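Local coordinates for protein MdcD (Pseudomonas aeruginosa, PDB 5VIP) that probably serves as the beta subunit of biotin-independent malonate decarboxylase, a carboxyl-transferase-family protein with likely carboxy-lyase activity, at residues T110-L115 and V141-Y146. Sequence-based numbering, arbitrary orientation.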
loop_
_atom_site.group_PDB
_atom_site.type_symbol
_atom_site.label_atom_id
_atom_site.label_comp_id
_atom_site.label_asym_id
_atom_site.label_seq_id
_atom_site.Cartn_x
_atom_site.Cartn_y
_atom_site.Cartn_z
ATOM N N THR B 110 3.891 5.521 22.041
ATOM C CA THR B 110 4.078 6.550 21.022
ATOM C C THR B 110 2.997 6.501 19.944
ATOM O O THR B 110 2.672 5.441 19.410
ATOM C CB THR B 110 5.468 6.427 20.398
ATOM O OG1 THR B 110 6.433 6.646 21.433
ATOM C CG2 THR B 110 5.669 7.473 19.297
ATOM N N ARG B 111 2.440 7.675 19.669
ATOM C CA ARG B 111 1.349 7.865 18.727
ATOM C C ARG B 111 1.896 8.466 17.439
ATOM O O ARG B 111 2.717 9.364 17.495
ATOM C CB ARG B 111 0.289 8.796 19.335
ATOM C CG ARG B 111 -0.073 8.512 20.802
ATOM C CD ARG B 111 -0.679 9.733 21.459
ATOM N NE ARG B 111 -1.756 9.412 22.418
ATOM C CZ ARG B 111 -2.588 10.317 22.931
ATOM N NH1 ARG B 111 -2.484 11.610 22.584
ATOM N NH2 ARG B 111 -3.546 9.937 23.782
ATOM N N ALA B 112 1.437 7.993 16.282
ATOM C CA ALA B 112 1.888 8.543 15.011
ATOM C C ALA B 112 0.764 9.298 14.308
ATOM O O ALA B 112 -0.367 8.799 14.181
ATOM C CB ALA B 112 2.435 7.428 14.090
ATOM N N LEU B 113 1.095 10.499 13.845
ATOM C CA LEU B 113 0.166 11.385 13.163
ATOM C C LEU B 113 0.705 11.686 11.768
ATOM O O LEU B 113 1.848 12.161 11.619
ATOM C CB LEU B 113 -0.018 12.679 13.957
ATOM C CG LEU B 113 -0.855 13.816 13.373
ATOM C CD1 LEU B 113 -2.301 13.365 13.128
ATOM C CD2 LEU B 113 -0.824 14.995 14.317
ATOM N N LEU B 114 -0.105 11.384 10.752
ATOM C CA LEU B 114 0.311 11.547 9.355
ATOM C C LEU B 114 -0.466 12.676 8.689
ATOM O O LEU B 114 -1.692 12.614 8.595
ATOM C CB LEU B 114 0.097 10.245 8.563
ATOM C CG LEU B 114 0.797 8.999 9.098
ATOM C CD1 LEU B 114 0.426 7.770 8.241
ATOM C CD2 LEU B 114 2.305 9.227 9.086
ATOM N N LEU B 115 0.257 13.683 8.205
ATOM C CA LEU B 115 -0.344 14.760 7.427
ATOM C C LEU B 115 -0.064 14.511 5.943
ATOM O O LEU B 115 1.040 14.776 5.446
ATOM C CB LEU B 115 0.214 16.118 7.863
ATOM C CG LEU B 115 -0.478 16.857 9.020
ATOM C CD1 LEU B 115 -0.934 15.954 10.167
ATOM C CD2 LEU B 115 0.395 17.991 9.546
ATOM N N VAL B 141 0.350 -1.021 9.826
ATOM C CA VAL B 141 -0.342 -2.204 10.324
ATOM C C VAL B 141 0.339 -2.699 11.611
ATOM O O VAL B 141 -0.334 -3.017 12.596
ATOM C CB VAL B 141 -0.392 -3.316 9.240
ATOM C CG1 VAL B 141 -1.069 -4.597 9.777
ATOM C CG2 VAL B 141 -1.144 -2.808 8.009
ATOM N N ASP B 142 1.669 -2.727 11.614
ATOM C CA ASP B 142 2.424 -3.143 12.808
ATOM C C ASP B 142 2.115 -2.226 13.991
ATOM O O ASP B 142 1.823 -2.705 15.079
ATOM C CB ASP B 142 3.929 -3.151 12.519
ATOM C CG ASP B 142 4.759 -3.673 13.683
ATOM O OD1 ASP B 142 4.191 -4.277 14.622
ATOM O OD2 ASP B 142 5.996 -3.483 13.643
ATOM N N LEU B 143 2.150 -0.914 13.767
ATOM C CA LEU B 143 1.947 0.043 14.846
ATOM C C LEU B 143 0.529 -0.041 15.411
ATOM O O LEU B 143 0.320 0.155 16.610
ATOM C CB LEU B 143 2.243 1.472 14.364
ATOM C CG LEU B 143 1.997 2.633 15.348
ATOM C CD1 LEU B 143 2.736 2.422 16.688
ATOM C CD2 LEU B 143 2.423 3.960 14.723
ATOM N N GLN B 144 -0.434 -0.361 14.553
ATOM C CA GLN B 144 -1.828 -0.391 14.970
ATOM C C GLN B 144 -2.213 -1.692 15.685
ATOM O O GLN B 144 -3.386 -1.939 15.954
ATOM C CB GLN B 144 -2.731 -0.109 13.772
ATOM C CG GLN B 144 -2.629 1.382 13.396
ATOM C CD GLN B 144 -3.550 1.829 12.280
ATOM O OE1 GLN B 144 -3.821 3.019 12.151
ATOM N NE2 GLN B 144 -4.030 0.892 11.466
ATOM N N ARG B 145 -1.213 -2.489 16.040
ATOM C CA ARG B 145 -1.399 -3.507 17.071
ATOM C C ARG B 145 -1.352 -2.869 18.464
ATOM O O ARG B 145 -1.759 -3.486 19.449
ATOM C CB ARG B 145 -0.343 -4.601 16.931
ATOM C CG ARG B 145 -0.517 -5.398 15.638
ATOM C CD ARG B 145 0.443 -6.554 15.555
ATOM N NE ARG B 145 1.834 -6.129 15.515
ATOM C CZ ARG B 145 2.855 -6.982 15.521
ATOM N NH1 ARG B 145 2.617 -8.279 15.571
ATOM N NH2 ARG B 145 4.103 -6.542 15.489
ATOM N N TYR B 146 -0.895 -1.620 18.534
ATOM C CA TYR B 146 -0.680 -0.926 19.809
ATOM C C TYR B 146 -1.404 0.419 19.918
ATOM O O TYR B 146 -1.974 0.757 20.963
ATOM C CB TYR B 146 0.823 -0.691 20.025
ATOM C CG TYR B 146 1.673 -1.886 19.674
ATOM C CD1 TYR B 146 1.813 -2.945 20.561
ATOM C CD2 TYR B 146 2.327 -1.960 18.448
ATOM C CE1 TYR B 146 2.580 -4.051 20.236
ATOM C CE2 TYR B 146 3.097 -3.055 18.118
ATOM C CZ TYR B 146 3.224 -4.095 19.019
ATOM O OH TYR B 146 3.986 -5.185 18.679
#
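L143, in the last turn of helix 126-143, meets A112 of strand 111-115 and T110 just before that strand with the two methyls at its branched end. CD2 of L143 lies 3.5 Å from CB of A112, while CD1 of L143 comes within 4.1 Å of the backbone O of T110, and no hydrogen bond joins the two segments. The CB of L143 already points at the strand; with CG anti to the backbone N (chi1 176°), chi2 of 54° sets the two methyls. Leucine suits this buried place because its forked end touches both residues at once. Alanine suits position 112: its lone methyl points at the helix and lets the strand come close, the CA atoms of A112 and L143 being 8.5 Å apart. The pair belongs to a right-handed beta-alpha-beta crossover, in which helix 126-143 links two neighbouring parallel strands, 111-115 and 150-153, of the crotonase-like core. Helix 87-105 packs against the same residues, its L97 touching A112 and its N104 touching L143. T110 contributes backbone here rather than side chain; it is buried, its OG1 is hydrogen-bonded to OD2 of D103, and its O accepts a bond from ND2 of N104. Beyond L143 the chain leaves the helix at Q144, and the backbone N of Y146 returns to O of L143 at 2.9 Å.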